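Local coordinates for hypothetical protein DR_0824 (Deinococcus radiodurans, PDB 2IMR) that catalyses the zinc-dependent deamination of aminodeoxyfutalosine to futalosine, a step of menaquinone biosynthesis, and more weakly deaminates adenosine and related nucleosides, at residues Thr42-Tyr47 / Ala87-Ala92; Gln54-Val59 / Ala69-Glu74; Ala98-Asp103 / Gly147-Ile152; Gly170-Glu175 / Pro204-Gly209. All coordinates share one frame; numbering follows the deposited sequence.

Contact 1. Residues Thr42-Tyr47 / Ala87-Ala92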
loop_
_atom_site.group_PDB
_atom_site.type_symbol
_atom_site.label_atom_id
_atom_site.label_comp_id
_atom_site.label_asym_id
_atom_site.label_seq_id
_atom_site.Cartn_x
_atom_site.Cartn_y
_atom_site.Cartn_z
ATOM N N THR A 42 17.900 22.367 -8.495
ATOM C CA THR A 42 17.980 22.053 -7.073
ATOM C C THR A 42 16.615 21.716 -6.479
ATOM O O THR A 42 15.583 22.225 -6.920
ATOM C CB THR A 42 18.591 23.216 -6.275
ATOM O OG1 THR A 42 17.738 24.363 -6.361
ATOM C CG2 THR A 42 19.963 23.572 -6.830
ATOM N N CYS A 43 16.622 20.850 -5.472
ATOM C CA CYS A 43 15.392 20.434 -4.807
ATOM C C CYS A 43 15.636 20.242 -3.317
ATOM O O CYS A 43 16.775 20.330 -2.848
ATOM C CB CYS A 43 14.869 19.135 -5.427
ATOM S SG CYS A 43 16.022 17.728 -5.427
ATOM N N ASP A 44 14.570 19.979 -2.569
ATOM C CA ASP A 44 14.706 19.777 -1.134
ATOM C C ASP A 44 15.089 18.342 -0.846
ATOM O O ASP A 44 15.869 18.069 0.065
ATOM C CB ASP A 44 13.405 20.137 -0.416
ATOM C CG ASP A 44 13.029 21.593 -0.601
ATOM O OD1 ASP A 44 13.934 22.450 -0.525
ATOM O OD2 ASP A 44 11.835 21.885 -0.812
ATOM N N VAL A 45 14.536 17.421 -1.626
ATOM C CA VAL A 45 14.835 16.009 -1.462
ATOM C C VAL A 45 15.010 15.339 -2.814
ATOM O O VAL A 45 14.134 15.411 -3.681
ATOM C CB VAL A 45 13.715 15.267 -0.695
ATOM C CG1 VAL A 45 14.013 13.778 -0.663
ATOM C CG2 VAL A 45 13.604 15.813 0.714
ATOM N N LEU A 46 16.152 14.686 -2.982
ATOM C CA LEU A 46 16.470 13.987 -4.213
ATOM C C LEU A 46 16.604 12.489 -3.984
ATOM O O LEU A 46 17.238 12.058 -3.023
ATOM C CB LEU A 46 17.788 14.512 -4.786
ATOM C CG LEU A 46 18.486 13.576 -5.778
ATOM C CD1 LEU A 46 17.755 13.600 -7.106
ATOM C CD2 LEU A 46 19.936 14.010 -5.963
ATOM N N TYR A 47 16.000 11.696 -4.860
ATOM C CA TYR A 47 16.130 10.250 -4.764
ATOM C C TYR A 47 16.494 9.726 -6.147
ATOM O O TYR A 47 15.730 9.878 -7.099
ATOM C CB TYR A 47 14.838 9.583 -4.284
ATOM C CG TYR A 47 15.031 8.095 -4.090
ATOM C CD1 TYR A 47 15.917 7.614 -3.124
ATOM C CD2 TYR A 47 14.403 7.172 -4.924
ATOM C CE1 TYR A 47 16.180 6.250 -3.000
ATOM C CE2 TYR A 47 14.660 5.805 -4.808
ATOM C CZ TYR A 47 15.553 5.354 -3.844
ATOM O OH TYR A 47 15.830 4.010 -3.733
ATOM N N ALA A 87 13.976 23.611 -8.590
ATOM C CA ALA A 87 13.070 22.617 -9.157
ATOM C C ALA A 87 11.987 22.053 -8.243
ATOM O O ALA A 87 11.397 21.019 -8.551
ATOM C CB ALA A 87 13.885 21.478 -9.754
ATOM N N GLY A 88 11.722 22.718 -7.127
ATOM C CA GLY A 88 10.684 22.239 -6.231
ATOM C C GLY A 88 11.173 21.397 -5.070
ATOM O O GLY A 88 12.375 21.284 -4.830
ATOM N N ALA A 89 10.233 20.786 -4.356
ATOM C CA ALA A 89 10.572 19.975 -3.193
ATOM C C ALA A 89 11.201 18.624 -3.504
ATOM O O ALA A 89 12.187 18.229 -2.882
ATOM C CB ALA A 89 9.330 19.772 -2.325
ATOM N N VAL A 90 10.651 17.915 -4.476
ATOM C CA VAL A 90 11.163 16.595 -4.774
ATOM C C VAL A 90 11.521 16.271 -6.213
ATOM O O VAL A 90 10.787 16.597 -7.151
ATOM C CB VAL A 90 10.152 15.513 -4.302
ATOM C CG1 VAL A 90 10.680 14.122 -4.618
ATOM C CG2 VAL A 90 9.876 15.675 -2.807
ATOM N N ILE A 91 12.668 15.624 -6.370
ATOM C CA ILE A 91 13.118 15.150 -7.666
ATOM C C ILE A 91 13.372 13.672 -7.430
ATOM O O ILE A 91 14.245 13.306 -6.634
ATOM C CB ILE A 91 14.425 15.814 -8.139
ATOM C CG1 ILE A 91 14.170 17.284 -8.482
ATOM C CG2 ILE A 91 14.950 15.077 -9.358
ATOM C CD1 ILE A 91 15.392 18.024 -8.991
ATOM N N ALA A 92 12.596 12.824 -8.100
ATOM C CA ALA A 92 12.726 11.381 -7.943
ATOM C C ALA A 92 11.842 10.649 -8.939
ATOM O O ALA A 92 10.946 11.243 -9.541
ATOM C CB ALA A 92 12.340 10.975 -6.512
#

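Contact 2. Residues Gln54-Val59 / Ala69-Glu74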
loop_
_atom_site.group_PDB
_atom_site.type_symbol
_atom_site.label_atom_id
_atom_site.label_comp_id
_atom_site.label_asym_id
_atom_site.label_seq_id
_atom_site.Cartn_x
_atom_site.Cartn_y
_atom_site.Cartn_z
ATOM N N GLN A 54 18.630 11.867 -0.727
ATOM C CA GLN A 54 19.567 12.913 -0.333
ATOM C C GLN A 54 18.875 14.266 -0.170
ATOM O O GLN A 54 17.978 14.613 -0.939
ATOM C CB GLN A 54 20.666 13.012 -1.394
ATOM C CG GLN A 54 20.964 11.665 -2.049
ATOM C CD GLN A 54 21.937 11.756 -3.206
ATOM O OE1 GLN A 54 22.029 10.836 -4.022
ATOM N NE2 GLN A 54 22.677 12.860 -3.280
ATOM N N SER A 55 19.303 15.038 0.823
ATOM C CA SER A 55 18.700 16.345 1.073
ATOM C C SER A 55 19.667 17.311 1.751
ATOM O O SER A 55 20.236 16.994 2.796
ATOM C CB SER A 55 17.448 16.175 1.941
ATOM O OG SER A 55 16.900 17.427 2.308
ATOM N N PRO A 56 19.867 18.506 1.164
ATOM C CA PRO A 56 19.248 18.984 -0.080
ATOM C C PRO A 56 19.718 18.167 -1.278
ATOM O O PRO A 56 20.623 17.342 -1.155
ATOM C CB PRO A 56 19.706 20.439 -0.159
ATOM C CG PRO A 56 19.905 20.814 1.284
ATOM C CD PRO A 56 20.611 19.595 1.817
ATOM N N GLY A 57 19.106 18.399 -2.437
ATOM C CA GLY A 57 19.481 17.650 -3.623
ATOM C C GLY A 57 19.629 18.496 -4.874
ATOM O O GLY A 57 19.232 19.659 -4.908
ATOM N N GLY A 58 20.210 17.899 -5.908
ATOM C CA GLY A 58 20.412 18.606 -7.156
ATOM C C GLY A 58 20.710 17.652 -8.291
ATOM O O GLY A 58 21.147 16.519 -8.075
ATOM N N VAL A 59 20.457 18.111 -9.512
ATOM C CA VAL A 59 20.704 17.316 -10.701
ATOM C C VAL A 59 21.235 18.239 -11.784
ATOM O O VAL A 59 20.623 19.260 -12.085
ATOM C CB VAL A 59 19.412 16.661 -11.227
ATOM C CG1 VAL A 59 19.716 15.834 -12.460
ATOM C CG2 VAL A 59 18.787 15.789 -10.144
ATOM N N ALA A 69 24.078 13.604 -10.446
ATOM C CA ALA A 69 23.008 13.733 -9.468
ATOM C C ALA A 69 23.573 13.438 -8.091
ATOM O O ALA A 69 24.189 12.392 -7.873
ATOM C CB ALA A 69 21.875 12.769 -9.793
ATOM N N GLY A 70 23.372 14.374 -7.171
ATOM C CA GLY A 70 23.865 14.207 -5.817
ATOM C C GLY A 70 23.635 15.469 -5.014
ATOM O O GLY A 70 22.641 16.170 -5.215
ATOM N N HIS A 71 24.544 15.764 -4.094
ATOM C CA HIS A 71 24.412 16.959 -3.279
ATOM C C HIS A 71 24.702 18.174 -4.150
ATOM O O HIS A 71 25.641 18.161 -4.950
ATOM C CB HIS A 71 25.390 16.925 -2.101
ATOM C CG HIS A 71 25.192 18.050 -1.134
ATOM N ND1 HIS A 71 24.509 17.898 0.053
ATOM C CD2 HIS A 71 25.520 19.361 -1.214
ATOM C CE1 HIS A 71 24.421 19.068 0.661
ATOM N NE2 HIS A 71 25.026 19.972 -0.087
ATOM N N PRO A 72 23.902 19.245 -4.001
ATOM C CA PRO A 72 24.043 20.489 -4.765
ATOM C C PRO A 72 25.362 21.245 -4.635
ATOM O O PRO A 72 25.882 21.753 -5.631
ATOM C CB PRO A 72 22.845 21.321 -4.300
ATOM C CG PRO A 72 22.612 20.833 -2.909
ATOM C CD PRO A 72 22.763 19.339 -3.070
ATOM N N ASP A 73 25.903 21.343 -3.423
ATOM C CA ASP A 73 27.163 22.058 -3.244
ATOM C C ASP A 73 28.259 21.376 -4.046
ATOM O O ASP A 73 29.104 22.037 -4.649
ATOM C CB ASP A 73 27.548 22.133 -1.764
ATOM C CG ASP A 73 26.608 23.016 -0.964
ATOM O OD1 ASP A 73 25.536 22.524 -0.544
ATOM O OD2 ASP A 73 26.934 24.207 -0.766
ATOM N N GLU A 74 28.248 20.049 -4.051
ATOM C CA GLU A 74 29.227 19.304 -4.828
ATOM C C GLU A 74 29.101 19.753 -6.286
ATOM O O GLU A 74 30.102 19.960 -6.971
ATOM C CB GLU A 74 28.953 17.798 -4.736
ATOM C CG GLU A 74 29.436 17.141 -3.458
ATOM C CD GLU A 74 30.953 17.138 -3.343
ATOM O OE1 GLU A 74 31.615 16.482 -4.177
ATOM O OE2 GLU A 74 31.485 17.794 -2.423
#

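Contact 3. Residues Ala98-Asp103 / Gly147-Ile152. With ZN (zinc ion), chain B.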
loop_
_atom_site.group_PDB
_atom_site.type_symbol
_atom_site.label_atom_id
_atom_site.label_comp_id
_atom_site.label_asym_id
_atom_site.label_seq_id
_atom_site.Cartn_x
_atom_site.Cartn_y
_atom_site.Cartn_z
ATOM N N ALA A 98 1.523 1.731 -3.503
ATOM C CA ALA A 98 1.581 0.370 -2.977
ATOM C C ALA A 98 0.287 -0.240 -2.463
ATOM O O ALA A 98 0.248 -1.430 -2.148
ATOM C CB ALA A 98 2.661 0.292 -1.892
ATOM N N HIS A 99 -0.763 0.563 -2.351
ATOM C CA HIS A 99 -2.038 0.023 -1.907
ATOM C C HIS A 99 -3.220 0.894 -2.284
ATOM O O HIS A 99 -3.323 2.045 -1.859
ATOM C CB HIS A 99 -2.070 -0.186 -0.389
ATOM C CG HIS A 99 -3.327 -0.850 0.092
ATOM N ND1 HIS A 99 -3.501 -2.218 0.069
ATOM C CD2 HIS A 99 -4.496 -0.330 0.536
ATOM C CE1 HIS A 99 -4.723 -2.512 0.480
ATOM N NE2 HIS A 99 -5.348 -1.383 0.767
ATOM N N THR A 100 -4.110 0.324 -3.086
ATOM C CA THR A 100 -5.334 1.001 -3.475
ATOM C C THR A 100 -6.343 -0.051 -3.917
ATOM O O THR A 100 -6.024 -1.244 -4.000
ATOM C CB THR A 100 -5.102 2.015 -4.633
ATOM O OG1 THR A 100 -6.315 2.743 -4.873
ATOM C CG2 THR A 100 -4.687 1.300 -5.908
ATOM N N HIS A 101 -7.570 0.390 -4.159
ATOM C CA HIS A 101 -8.628 -0.487 -4.646
ATOM C C HIS A 101 -9.222 0.265 -5.834
ATOM O O HIS A 101 -9.811 1.330 -5.644
ATOM C CB HIS A 101 -9.737 -0.679 -3.603
ATOM C CG HIS A 101 -9.317 -1.423 -2.373
ATOM N ND1 HIS A 101 -9.871 -2.636 -2.017
ATOM C CD2 HIS A 101 -8.463 -1.093 -1.374
ATOM C CE1 HIS A 101 -9.381 -3.019 -0.851
ATOM N NE2 HIS A 101 -8.524 -2.100 -0.438
ATOM N N LEU A 102 -9.054 -0.261 -7.046
ATOM C CA LEU A 102 -9.613 0.394 -8.228
ATOM C C LEU A 102 -11.069 -0.029 -8.408
ATOM O O LEU A 102 -11.835 0.618 -9.129
ATOM C CB LEU A 102 -8.794 0.062 -9.482
ATOM C CG LEU A 102 -7.340 0.545 -9.429
ATOM C CD1 LEU A 102 -6.698 0.367 -10.793
ATOM C CD2 LEU A 102 -7.290 2.022 -9.027
ATOM N N ASP A 103 -11.442 -1.128 -7.755
ATOM C CA ASP A 103 -12.818 -1.614 -7.769
ATOM C C ASP A 103 -13.070 -2.184 -6.377
ATOM O O ASP A 103 -12.164 -2.746 -5.757
ATOM C CB ASP A 103 -13.048 -2.684 -8.863
ATOM C CG ASP A 103 -12.699 -4.103 -8.414
ATOM O OD1 ASP A 103 -11.498 -4.417 -8.258
ATOM O OD2 ASP A 103 -13.637 -4.913 -8.232
ATOM N N GLY A 147 3.744 4.860 -12.279
ATOM C CA GLY A 147 4.569 4.261 -11.249
ATOM C C GLY A 147 3.879 2.954 -10.910
ATOM O O GLY A 147 2.696 2.785 -11.212
ATOM N N GLY A 148 4.597 2.024 -10.296
ATOM C CA GLY A 148 3.984 0.755 -9.957
ATOM C C GLY A 148 2.755 0.908 -9.082
ATOM O O GLY A 148 2.529 1.958 -8.481
ATOM N N VAL A 149 1.946 -0.142 -9.020
ATOM C CA VAL A 149 0.751 -0.117 -8.189
ATOM C C VAL A 149 0.513 -1.461 -7.510
ATOM O O VAL A 149 0.851 -2.516 -8.052
ATOM C CB VAL A 149 -0.514 0.240 -9.013
ATOM C CG1 VAL A 149 -0.766 -0.815 -10.080
ATOM C CG2 VAL A 149 -1.727 0.351 -8.087
ATOM N N GLY A 150 -0.044 -1.393 -6.304
ATOM C CA GLY A 150 -0.396 -2.573 -5.537
ATOM C C GLY A 150 -1.904 -2.447 -5.438
ATOM O O GLY A 150 -2.419 -1.742 -4.572
ATOM N N ASP A 151 -2.617 -3.110 -6.340
ATOM C CA ASP A 151 -4.069 -3.007 -6.370
ATOM C C ASP A 151 -4.821 -4.211 -5.838
ATOM O O ASP A 151 -4.532 -5.351 -6.198
ATOM C CB ASP A 151 -4.543 -2.723 -7.802
ATOM C CG ASP A 151 -6.048 -2.563 -7.895
ATOM O OD1 ASP A 151 -6.592 -1.767 -7.113
ATOM O OD2 ASP A 151 -6.687 -3.222 -8.750
ATOM N N ILE A 152 -5.792 -3.942 -4.973
ATOM C CA ILE A 152 -6.622 -4.988 -4.412
ATOM C C ILE A 152 -7.817 -5.098 -5.353
ATOM O O ILE A 152 -8.500 -4.104 -5.614
ATOM C CB ILE A 152 -7.113 -4.625 -3.000
ATOM C CG1 ILE A 152 -5.917 -4.309 -2.092
ATOM C CG2 ILE A 152 -7.943 -5.778 -2.426
ATOM C CD1 ILE A 152 -4.852 -5.401 -2.058
HETATM ZN ZN ZN B . -7.407 -1.651 1.246
HETATM O O HOH W 1 -9.125 -3.156 -8.046
HETATM O O HOH W 2 -7.639 -0.319 2.422
#

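Contact 4. Residues Gly170-Glu175 / Pro204-Gly209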
loop_
_atom_site.group_PDB
_atom_site.type_symbol
_atom_site.label_atom_id
_atom_site.label_comp_id
_atom_site.label_asym_id
_atom_site.label_seq_id
_atom_site.Cartn_x
_atom_site.Cartn_y
_atom_site.Cartn_z
ATOM N N GLY A 170 3.273 -3.751 -11.431
ATOM C CA GLY A 170 3.115 -3.946 -10.001
ATOM C C GLY A 170 2.469 -5.280 -9.693
ATOM O O GLY A 170 2.797 -6.294 -10.312
ATOM N N THR A 171 1.543 -5.285 -8.739
ATOM C CA THR A 171 0.853 -6.505 -8.351
ATOM C C THR A 171 -0.649 -6.291 -8.217
ATOM O O THR A 171 -1.092 -5.271 -7.692
ATOM C CB THR A 171 1.364 -7.018 -6.990
ATOM O OG1 THR A 171 2.779 -7.235 -7.063
ATOM C CG2 THR A 171 0.661 -8.315 -6.607
ATOM N N LEU A 172 -1.422 -7.263 -8.694
ATOM C CA LEU A 172 -2.881 -7.225 -8.591
ATOM C C LEU A 172 -3.256 -8.335 -7.613
ATOM O O LEU A 172 -3.130 -9.519 -7.938
ATOM C CB LEU A 172 -3.532 -7.502 -9.951
ATOM C CG LEU A 172 -3.130 -6.560 -11.088
ATOM C CD1 LEU A 172 -3.839 -6.983 -12.371
ATOM C CD2 LEU A 172 -3.480 -5.123 -10.716
ATOM N N TYR A 173 -3.698 -7.946 -6.419
ATOM C CA TYR A 173 -4.078 -8.888 -5.370
ATOM C C TYR A 173 -5.575 -9.205 -5.390
ATOM O O TYR A 173 -6.406 -8.299 -5.270
ATOM C CB TYR A 173 -3.733 -8.304 -3.997
ATOM C CG TYR A 173 -2.297 -7.858 -3.812
ATOM C CD1 TYR A 173 -1.347 -8.704 -3.239
ATOM C CD2 TYR A 173 -1.906 -6.562 -4.155
ATOM C CE1 TYR A 173 -0.047 -8.266 -3.002
ATOM C CE2 TYR A 173 -0.613 -6.114 -3.927
ATOM C CZ TYR A 173 0.311 -6.965 -3.348
ATOM O OH TYR A 173 1.580 -6.500 -3.095
ATOM N N PHE A 174 -5.914 -10.486 -5.513
ATOM C CA PHE A 174 -7.314 -10.913 -5.533
ATOM C C PHE A 174 -7.794 -10.977 -4.089
ATOM O O PHE A 174 -7.253 -11.724 -3.282
ATOM C CB PHE A 174 -7.442 -12.289 -6.203
ATOM C CG PHE A 174 -8.863 -12.734 -6.426
ATOM C CD1 PHE A 174 -9.807 -11.859 -6.961
ATOM C CD2 PHE A 174 -9.250 -14.041 -6.139
ATOM C CE1 PHE A 174 -11.116 -12.278 -7.207
ATOM C CE2 PHE A 174 -10.558 -14.474 -6.380
ATOM C CZ PHE A 174 -11.494 -13.590 -6.916
ATOM N N GLU A 175 -8.814 -10.193 -3.760
ATOM C CA GLU A 175 -9.302 -10.161 -2.384
ATOM C C GLU A 175 -10.235 -11.313 -2.031
ATOM O O GLU A 175 -11.126 -11.657 -2.797
ATOM C CB GLU A 175 -10.001 -8.827 -2.112
ATOM C CG GLU A 175 -10.121 -8.494 -0.638
ATOM C CD GLU A 175 -10.610 -7.080 -0.404
ATOM O OE1 GLU A 175 -11.752 -6.772 -0.798
ATOM O OE2 GLU A 175 -9.849 -6.278 0.169
ATOM N N PRO A 204 5.597 -10.435 -17.297
ATOM C CA PRO A 204 6.666 -9.687 -16.628
ATOM C C PRO A 204 6.272 -8.241 -16.330
ATOM O O PRO A 204 5.913 -7.488 -17.236
ATOM C CB PRO A 204 7.819 -9.769 -17.624
ATOM C CG PRO A 204 7.584 -11.090 -18.298
ATOM C CD PRO A 204 6.097 -11.060 -18.536
ATOM N N GLY A 205 6.338 -7.862 -15.058
ATOM C CA GLY A 205 5.999 -6.501 -14.683
ATOM C C GLY A 205 4.646 -6.337 -14.019
ATOM O O GLY A 205 4.417 -5.350 -13.324
ATOM N N LEU A 206 3.748 -7.292 -14.238
ATOM C CA LEU A 206 2.411 -7.246 -13.650
ATOM C C LEU A 206 2.081 -8.648 -13.161
ATOM O O LEU A 206 1.677 -9.511 -13.944
ATOM C CB LEU A 206 1.387 -6.794 -14.694
ATOM C CG LEU A 206 -0.024 -6.464 -14.198
ATOM C CD1 LEU A 206 0.039 -5.337 -13.176
ATOM C CD2 LEU A 206 -0.899 -6.066 -15.381
ATOM N N ARG A 207 2.253 -8.869 -11.863
ATOM C CA ARG A 207 2.021 -10.182 -11.281
ATOM C C ARG A 207 0.746 -10.320 -10.460
ATOM O O ARG A 207 0.170 -9.336 -9.985
ATOM C CB ARG A 207 3.218 -10.567 -10.415
ATOM C CG ARG A 207 3.426 -9.615 -9.269
ATOM C CD ARG A 207 4.637 -9.970 -8.432
ATOM N NE ARG A 207 4.691 -9.106 -7.258
ATOM C CZ ARG A 207 5.643 -9.148 -6.333
ATOM N NH1 ARG A 207 6.641 -10.018 -6.437
ATOM N NH2 ARG A 207 5.588 -8.320 -5.298
ATOM N N LEU A 208 0.322 -11.566 -10.293
ATOM C CA LEU A 208 -0.879 -11.887 -9.535
ATOM C C LEU A 208 -0.539 -12.057 -8.061
ATOM O O LEU A 208 0.503 -12.619 -7.715
ATOM C CB LEU A 208 -1.500 -13.178 -10.068
ATOM C CG LEU A 208 -2.725 -13.702 -9.319
ATOM C CD1 LEU A 208 -3.884 -12.715 -9.478
ATOM C CD2 LEU A 208 -3.110 -15.069 -9.872
ATOM N N GLY A 209 -1.424 -11.568 -7.198
ATOM C CA GLY A 209 -1.208 -11.680 -5.770
ATOM C C GLY A 209 -2.474 -12.134 -5.071
ATOM O O GLY A 209 -3.489 -12.389 -5.713
#

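Contact 1. Residues Thr42-Tyr47 / Ala87-Ala92
Backbone hydrogen bonds run the length of the join between T42-Y47 and A87-A92. The two runs are parallel, with V45 paired to V90 and L46 to I91. V45 uses both its polar backbone atoms: its N reaches A89 O at 2.8 Å, and its O receives I91 N at 3.1 Å with an N-H...O angle of 167°. Y47 N then bonds to I91 O, which is the alternation expected of parallel strands. Ahead of the paired residues, A87 N donates to T42 O at 2.7 Å, whereas D44 N makes weak, bent bonds to A89 O and G88 O. G88 adopts a positive phi of 97°, at which a CB would press on the preceding carbonyl O.

Apolar contact gathers around I91. Its CG1 lies beside its own backbone N (chi1 -70°), which carries CG1 and CD1 to C43, each 3.6 Å from C43 SG; its other branch, CG2, meets L46 CD1 at 3.9 Å, the two side chains crossing obliquely. Cutting I91 back to an alanine would probably open a gap beside C43 SG and leave L46 CD1 without its CG2 neighbour. Further along, Y47 CB and A92 CB touch at 3.6 Å.

The one charged group, the D44 carboxylate, passes A89 and forms a salt bridge with R86 through OD2. V45 and Y47 pack on helix 380-395, L46 and I91 on V59 of strand 57-62, and strand 45-47 lies between strands 53-54 and 90-91.

Contact 2. Residues Gln54-Val59 / Ala69-Glu74
G58 and G70 face each other as an antiparallel hydrogen-bonded pair, yet its two bonds are unequal: G70 N donates to G58 O at 3.2 Å and 159°, while the return bond from G58 N to G70 O is weak, bent to 127°. The next pair, V59 with A69, is non-hydrogen-bonded and closer, with CA atoms 4.4 Å apart. A CB on G58 would come tight against P72 CB.

These residues belong to the open end of the beta hairpin of strands 57-62 and 65-70, at the edge of a mixed sheet, where the second strand gives way to helix 72-78 with H71 at the N-cap position.

Q54, extended beyond CG, brings its amide NE2 to within 3.1 Å of G70 CA. P56, which follows a cis peptide bond, sets CB 4.0 Å from P72 CG, and its CD approaches H71 CE1 at the same distance. H71 NE2 donates to D73 OD1 at 2.6 Å, with the acceptor nearly in the ring plane, and P72 CD sits over one face of the imidazole, toward its rim. A leucine in place of H71 would probably leave D73 OD1 without this N-H donor. V59 and A69 point to the same face of the hairpin, V59 CG2 meeting A69 CB at 4.3 Å.

Contact 3. Residues Ala98-Asp103 / Gly147-Ile152
With CG anti to the backbone N in H99 (chi1 -175°) and beside it in H101 (chi1 -67°), the two imidazoles converge on one zinc ion, each binding through NE2 at 2.1 Å. I152 touches both rings. Its CB lies over one face of the H101 ring, 3.6 Å from the centroid and 17° off the normal, a CH-pi contact, while CG1 comes to 3.4 Å from H99 CE1.

The backbones are parallel where T100 pairs with D151. T100 N donates to G150 O, and I152 N to T100 O at 2.9 Å. A CB on G150 would clash with A98 O, consistent with a glycine at this point.

D151 then reaches across from its strand: OD1 accepts L102 N at 2.9 Å on the syn side, and a water lies close to D151 OD2 and I152 O, though which of its bonds form is uncertain. L102 CG rests on the same carboxylate.

The H-x-H pair at the end of the first barrel strand is the zinc signature of the amidohydrolase superfamily. H240 and a water complete the observed coordination, and Q238 fixes the H99 ring by accepting from ND1. With ND1 protonated in this way, NE2 of H99 is left to offer its lone pair to the metal; the bound water is probably polarised by the zinc and, as in related deaminases, may supply the attacking hydroxide.

Contact 4. Residues Gly170-Glu175 / Pro204-Gly209
T171 OG1 accepts R207 NE at 2.7 Å in an almost straight bond of 175°, in the guanidinium plane, and the same hydroxyl is hydrogen-bonded to V395 O. The R207 chain reaches it fully extended from CG to NE, along the sheet face that also bears Y173. The strands joined are those of a right-handed beta-alpha-beta crossover, 170-176 and 206-212 linked through helix 184-199, in the TIM barrel of the amidohydrolase family.

Their axes diverge by only 24°, and the pairing runs from G170 with L206 to Y173 with G209. G170 N bonds to G205 O at 2.7 Å, R207 N to G170 O, and L172 N to R207 O. Toward G209 the geometry shifts: both G209 N on L172 O and F174 N on G209 O approach from above the carbonyl plane, the latter by 55°. A CB on G209 would clash with Y173 CD1 and T171 CG2, which is consistent with the 4.0 Å approach of G209 CA to Y173 CA.

On the opposite face, L172 CG meets L206 CD1 at 4.0 Å, and L172 and L208 pack on M159 of helix 156-163. Within strand 170-176, T171 CG2 sits over the centre of the Y173 ring, 3.5 Å above its plane.

Contacts 1 and 2 share the small beta domain, their centres 9 Å apart: contact 2 is nested in the loop closed by contact 1, and D44 O to S55 OG and L46 O to Q54 N tie them. Contact 1 is buried and parallel; contact 2 is antiparallel, glycine-rich and partly exposed. Contacts 3 and 4, also 9 Å apart, lie in the barrel core and share one parallel sheet, strand 149-153 bonding to 170-176 through D151 O and Y173 N. Contact 3 carries the metal chemistry, whereas contact 4 is mainly backbone pairing; E175, predicted to bind substrate, leads from it toward H101 and I152. About 25 Å separates the centres of contacts 1 and 3.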